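Local structure of probable arabinosyltransferase B (Mycobacterium tuberculosis H37Rv, 7BVF) at residues 68-72 / 1005-1009; 497-501 / 1086-1090. The protein transfers arabinose units to build the arabinan of arabinogalactan in the mycobacterial cell wall. All coordinates share one frame; numbering follows the deposited sequence.

In the fold
From the N terminus, the chain leaves strand 49-56 and enters the loop carrying 68-72, in the concanavalin-like part. It then runs through the GT-C membrane region, where 497-501 leads into helix 499-511, and on into the C-terminal domain. There 1005-1009 returns to 68-72 and closes interaction 1 across 932 intervening residues. Just past strand 1080-1084, which pairs with strand 49-56, residues 1086-1090 reach 497-501 and close interaction 2 across 584. The segments alternate, so the two closures cross. Their centres lie about 24 Å apart and their nearest atoms about 12 Å, so the contacts do not touch: interaction 1 joins the C-terminal domain to the concanavalin-like part, interaction 2 to a membrane-region helix.

Interaction 1: 68-72 / 1005-1009; sequences TAPLI and GIAEI
In Ile1006, CG1 beside its own backbone N (chi1 -55°) and a second turn (chi2 -68°) carry CD1 to 3.5 Å from Leu71 CD2 and on to Ala69 CB. The same first torsion leaves CG2 anti to the backbone N, where it meets Pro70 CD at 3.9 Å, the two side chains crossing at about a right angle. Further along, Ile1009 CD1 meets Thr68 CG2 at 3.8 Å.

Alongside these apolar contacts the backbones form a single antiparallel bridge, with Leu71 and Ile1006 as its non-hydrogen-bonded pair. One flanking bond runs from Ala1007 N to Pro70 O at 3.0 Å, the other from Ile72 N to Gly1005 O at 2.6 Å. Gly1005 O also receives a CA-H...O contact from Leu71 CA and lies against CB and CG2 of Ile72. Pro70 is the centre of an inverse gamma turn, in which a weak bond joins Leu71 N to Ala69 O.

Around the bridge, Ile206 of strand 202-214 touches both Leu71 and Ile1006, while Thr68 OG1 bonds to Ala1073 O. The contact thus pins a loop of the concanavalin-like domain to one of the C-terminal domain. Across the two segments, the two main-chain N-H...O bonds fix the register of the loops, while methyl and ring carbons supply the side-chain fit, with no charged group taking part.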
ATOM      1  N   THR A  68     -16.076   2.535  42.780  1.00 25.30           N
ATOM      2  CA  THR A  68     -15.327   2.586  41.534  1.00 25.30           C
ATOM      3  C   THR A  68     -14.024   1.822  41.697  1.00 25.30           C
ATOM      4  O   THR A  68     -13.294   2.033  42.667  1.00 25.30           O
ATOM      5  CB  THR A  68     -15.041   4.030  41.117  1.00 25.30           C
ATOM      6  OG1 THR A  68     -16.251   4.789  41.179  1.00 25.30           O
ATOM      7  CG2 THR A  68     -14.519   4.075  39.705  1.00 25.30           C
ATOM      8  N   ALA A  69     -13.739   0.937  40.746  1.00 20.63           N
ATOM      9  CA  ALA A  69     -12.521   0.128  40.771  1.00 20.63           C
ATOM     10  C   ALA A  69     -12.115  -0.183  39.343  1.00 20.63           C
ATOM     11  O   ALA A  69     -12.351  -1.283  38.833  1.00 20.63           O
ATOM     12  CB  ALA A  69     -12.726  -1.157  41.570  1.00 20.63           C
ATOM     13  N   PRO A  70     -11.486   0.770  38.660  1.00 18.78           N
ATOM     14  CA  PRO A  70     -11.153   0.570  37.246  1.00 18.78           C
ATOM     15  C   PRO A  70      -9.975  -0.364  37.041  1.00 18.78           C
ATOM     16  O   PRO A  70      -8.836   0.096  36.933  1.00 18.78           O
ATOM     17  CB  PRO A  70     -10.826   1.988  36.759  1.00 18.78           C
ATOM     18  CG  PRO A  70     -11.274   2.906  37.848  1.00 18.78           C
ATOM     19  CD  PRO A  70     -11.147   2.128  39.103  1.00 18.78           C
ATOM     20  N   LEU A  71     -10.229  -1.672  37.002  1.00 18.23           N
ATOM     21  CA  LEU A  71      -9.166  -2.641  36.780  1.00 18.23           C
ATOM     22  C   LEU A  71      -8.400  -2.311  35.508  1.00 18.23           C
ATOM     23  O   LEU A  71      -8.990  -1.984  34.477  1.00 18.23           O
ATOM     24  CB  LEU A  71      -9.741  -4.055  36.682  1.00 18.23           C
ATOM     25  CG  LEU A  71     -10.730  -4.538  37.736  1.00 18.23           C
ATOM     26  CD1 LEU A  71     -10.924  -6.025  37.608  1.00 18.23           C
ATOM     27  CD2 LEU A  71     -10.241  -4.207  39.112  1.00 18.23           C
ATOM     28  N   ILE A  72      -7.073  -2.395  35.588  1.00 18.04           N
ATOM     29  CA  ILE A  72      -6.235  -2.063  34.442  1.00 18.04           C
ATOM     30  C   ILE A  72      -6.064  -3.235  33.485  1.00 18.04           C
ATOM     31  O   ILE A  72      -5.753  -3.018  32.306  1.00 18.04           O
ATOM     32  CB  ILE A  72      -4.862  -1.540  34.900  1.00 18.04           C
ATOM     33  CG1 ILE A  72      -4.267  -0.629  33.834  1.00 18.04           C
ATOM     34  CG2 ILE A  72      -3.912  -2.675  35.192  1.00 18.04           C
ATOM     35  CD1 ILE A  72      -2.980   0.012  34.241  1.00 18.04           C
ATOM     36  N   GLY A1005      -3.372  -3.168  40.207  1.00 20.24           N
ATOM     37  CA  GLY A1005      -4.362  -3.457  39.205  1.00 20.24           C
ATOM     38  C   GLY A1005      -5.405  -2.376  39.037  1.00 20.24           C
ATOM     39  O   GLY A1005      -6.003  -2.275  37.963  1.00 20.24           O
ATOM     40  N   ILE A1006      -5.628  -1.565  40.063  1.00 19.94           N
ATOM     41  CA  ILE A1006      -6.599  -0.481  40.019  1.00 19.94           C
ATOM     42  C   ILE A1006      -5.932   0.744  39.417  1.00 19.94           C
ATOM     43  O   ILE A1006      -4.834   1.128  39.831  1.00 19.94           O
ATOM     44  CB  ILE A1006      -7.134  -0.168  41.424  1.00 19.94           C
ATOM     45  CG1 ILE A1006      -7.704  -1.420  42.073  1.00 19.94           C
ATOM     46  CG2 ILE A1006      -8.202   0.896  41.355  1.00 19.94           C
ATOM     47  CD1 ILE A1006      -8.940  -1.910  41.414  1.00 19.94           C
ATOM     48  N   ALA A1007      -6.594   1.366  38.453  1.00 19.29           N
ATOM     49  CA  ALA A1007      -6.115   2.593  37.844  1.00 19.29           C
ATOM     50  C   ALA A1007      -6.764   3.801  38.507  1.00 19.29           C
ATOM     51  O   ALA A1007      -7.749   3.691  39.235  1.00 19.29           O
ATOM     52  CB  ALA A1007      -6.395   2.589  36.341  1.00 19.29           C
ATOM     53  N   GLU A1008      -6.186   4.968  38.253  1.00 22.68           N
ATOM     54  CA  GLU A1008      -6.765   6.222  38.709  1.00 22.68           C
ATOM     55  C   GLU A1008      -7.731   6.762  37.664  1.00 22.68           C
ATOM     56  O   GLU A1008      -7.699   6.380  36.493  1.00 22.68           O
ATOM     57  CB  GLU A1008      -5.676   7.252  38.990  1.00 22.68           C
ATOM     58  CG  GLU A1008      -5.183   7.252  40.413  1.00 22.68           C
ATOM     59  CD  GLU A1008      -4.325   8.453  40.719  1.00 22.68           C
ATOM     60  OE1 GLU A1008      -3.797   8.536  41.847  1.00 22.68           O
ATOM     61  OE2 GLU A1008      -4.176   9.316  39.832  1.00 22.68           O
ATOM     62  N   ILE A1009      -8.602   7.662  38.101  1.00 18.90           N
ATOM     63  CA  ILE A1009      -9.590   8.289  37.231  1.00 18.90           C
ATOM     64  C   ILE A1009      -9.053   9.657  36.825  1.00 18.90           C
ATOM     65  O   ILE A1009      -8.857  10.514  37.698  1.00 18.90           O
ATOM     66  CB  ILE A1009     -10.955   8.413  37.921  1.00 18.90           C
ATOM     67  CG1 ILE A1009     -11.262   7.144  38.711  1.00 18.90           C
ATOM     68  CG2 ILE A1009     -12.040   8.637  36.900  1.00 18.90           C
ATOM     69  CD1 ILE A1009     -12.506   7.241  39.545  1.00 18.90           C
TER

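Interaction 2: 497-501 / 1086-1090; sequences QTLST and SGLWS
Ser500 and Gly1087 hold the close-fitting part of the contact, where the first turn of helix 499-511 meets the loop after strand 1080-1084. Ser500 OG sits between its backbone N and carbonyl carbon (chi1 44°), which directs it to Trp1089 O at 3.1 Å. The hydroxyl approaches from above that carbonyl's plane, 40° out of it. Gly1087 O lies against Leu499 CB at 3.7 Å and faces Ser500 N at 3.8 Å. A carbonyl so placed near the amino end of a helix may be stabilised electrostatically.

Thr498 is the N-cap residue of this helix, and its OG1 receives a weak hydrogen bond from Thr501 OG1. Its side chain turns to the loop and also touches Val49 of strand 49-56, which pairs with strand 1080-1084 in the antiparallel sheet; the helix start is thereby set against that sheet.

Packing is sparser at the solvent side. Leu499 and the exposed Leu1088 lie side by side, pointing the same way, and meet through their CD2 methyls at 4.0 Å, with Leu46 touching both. Trp1089 directs its CB away from the helix, and its ring makes a cation-pi contact with Arg1085.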
ATOM      1  N   GLN A 497      10.643 -10.193  37.702  1.00 28.44           N
ATOM      2  CA  GLN A 497       9.616 -11.108  37.235  1.00 28.44           C
ATOM      3  C   GLN A 497      10.072 -12.557  37.377  1.00 28.44           C
ATOM      4  O   GLN A 497      11.163 -12.852  37.868  1.00 28.44           O
ATOM      5  CB  GLN A 497       9.245 -10.794  35.788  1.00 28.44           C
ATOM      6  CG  GLN A 497       8.733  -9.380  35.557  1.00 28.44           C
ATOM      7  CD  GLN A 497       7.532  -9.025  36.414  1.00 28.44           C
ATOM      8  OE1 GLN A 497       6.752  -9.889  36.802  1.00 28.44           O
ATOM      9  NE2 GLN A 497       7.383  -7.744  36.716  1.00 28.44           N
ATOM     10  N   THR A 498       9.215 -13.473  36.943  1.00 26.28           N
ATOM     11  CA  THR A 498       9.470 -14.906  36.956  1.00 26.28           C
ATOM     12  C   THR A 498       9.377 -15.438  35.527  1.00 26.28           C
ATOM     13  O   THR A 498       9.303 -14.676  34.563  1.00 26.28           O
ATOM     14  CB  THR A 498       8.496 -15.624  37.889  1.00 26.28           C
ATOM     15  OG1 THR A 498       7.153 -15.346  37.484  1.00 26.28           O
ATOM     16  CG2 THR A 498       8.684 -15.155  39.311  1.00 26.28           C
ATOM     17  N   LEU A 499       9.393 -16.763  35.393  1.00 25.66           N
ATOM     18  CA  LEU A 499       9.328 -17.374  34.070  1.00 25.66           C
ATOM     19  C   LEU A 499       7.908 -17.363  33.519  1.00 25.66           C
ATOM     20  O   LEU A 499       7.686 -17.000  32.357  1.00 25.66           O
ATOM     21  CB  LEU A 499       9.866 -18.802  34.130  1.00 25.66           C
ATOM     22  CG  LEU A 499       9.971 -19.546  32.802  1.00 25.66           C
ATOM     23  CD1 LEU A 499      11.020 -18.911  31.915  1.00 25.66           C
ATOM     24  CD2 LEU A 499      10.287 -21.005  33.047  1.00 25.66           C
ATOM     25  N   SER A 500       6.935 -17.763  34.339  1.00 25.21           N
ATOM     26  CA  SER A 500       5.549 -17.800  33.889  1.00 25.21           C
ATOM     27  C   SER A 500       5.056 -16.414  33.501  1.00 25.21           C
ATOM     28  O   SER A 500       4.287 -16.263  32.545  1.00 25.21           O
ATOM     29  CB  SER A 500       4.670 -18.388  34.984  1.00 25.21           C
ATOM     30  OG  SER A 500       5.019 -17.837  36.239  1.00 25.21           O
ATOM     31  N   THR A 501       5.492 -15.390  34.230  1.00 24.59           N
ATOM     32  CA  THR A 501       5.077 -14.026  33.925  1.00 24.59           C
ATOM     33  C   THR A 501       5.630 -13.561  32.584  1.00 24.59           C
ATOM     34  O   THR A 501       4.905 -12.958  31.782  1.00 24.59           O
ATOM     35  CB  THR A 501       5.527 -13.097  35.045  1.00 24.59           C
ATOM     36  OG1 THR A 501       4.714 -13.316  36.203  1.00 24.59           O
ATOM     37  CG2 THR A 501       5.414 -11.670  34.613  1.00 24.59           C
ATOM     38  N   SER A1086       5.597 -19.345  43.390  1.00 31.40           N
ATOM     39  CA  SER A1086       6.789 -20.019  42.898  1.00 31.40           C
ATOM     40  C   SER A1086       7.171 -19.452  41.539  1.00 31.40           C
ATOM     41  O   SER A1086       6.615 -18.439  41.108  1.00 31.40           O
ATOM     42  CB  SER A1086       6.559 -21.525  42.808  1.00 31.40           C
ATOM     43  OG  SER A1086       7.663 -22.166  42.202  1.00 31.40           O
ATOM     44  N   GLY A1087       8.112 -20.089  40.859  1.00 28.81           N
ATOM     45  CA  GLY A1087       8.548 -19.613  39.568  1.00 28.81           C
ATOM     46  C   GLY A1087       7.781 -20.160  38.391  1.00 28.81           C
ATOM     47  O   GLY A1087       8.120 -19.842  37.248  1.00 28.81           O
ATOM     48  N   LEU A1088       6.754 -20.977  38.629  1.00 30.59           N
ATOM     49  CA  LEU A1088       5.955 -21.551  37.558  1.00 30.59           C
ATOM     50  C   LEU A1088       4.456 -21.455  37.800  1.00 30.59           C
ATOM     51  O   LEU A1088       3.686 -22.000  37.005  1.00 30.59           O
ATOM     52  CB  LEU A1088       6.334 -23.023  37.341  1.00 30.59           C
ATOM     53  CG  LEU A1088       7.717 -23.282  36.747  1.00 30.59           C
ATOM     54  CD1 LEU A1088       8.195 -24.673  37.106  1.00 30.59           C
ATOM     55  CD2 LEU A1088       7.692 -23.098  35.241  1.00 30.59           C
ATOM     56  N   TRP A1089       4.021 -20.783  38.860  1.00 30.28           N
ATOM     57  CA  TRP A1089       2.603 -20.664  39.163  1.00 30.28           C
ATOM     58  C   TRP A1089       1.955 -19.607  38.280  1.00 30.28           C
ATOM     59  O   TRP A1089       2.557 -18.574  37.982  1.00 30.28           O
ATOM     60  CB  TRP A1089       2.410 -20.310  40.638  1.00 30.28           C
ATOM     61  CG  TRP A1089       1.039 -19.824  40.982  1.00 30.28           C
ATOM     62  CD1 TRP A1089      -0.005 -20.574  41.431  1.00 30.28           C
ATOM     63  CD2 TRP A1089       0.564 -18.474  40.920  1.00 30.28           C
ATOM     64  NE1 TRP A1089      -1.103 -19.779  41.643  1.00 30.28           N
ATOM     65  CE2 TRP A1089      -0.778 -18.485  41.337  1.00 30.28           C
ATOM     66  CE3 TRP A1089       1.143 -17.260  40.545  1.00 30.28           C
ATOM     67  CZ2 TRP A1089      -1.548 -17.331  41.390  1.00 30.28           C
ATOM     68  CZ3 TRP A1089       0.377 -16.116  40.597  1.00 30.28           C
ATOM     69  CH2 TRP A1089      -0.953 -16.159  41.017  1.00 30.28           C
ATOM     70  N   SER A1090       0.714 -19.872  37.863  1.00 30.92           N
ATOM     71  CA  SER A1090      -0.063 -18.932  37.069  1.00 30.92           C
ATOM     72  C   SER A1090      -1.537 -19.161  37.351  1.00 30.92           C
ATOM     73  O   SER A1090      -1.973 -20.320  37.407  1.00 30.92           O
ATOM     74  CB  SER A1090       0.204 -19.086  35.572  1.00 30.92           C
ATOM     75  OG  SER A1090      -0.444 -20.237  35.064  1.00 30.92           O
TER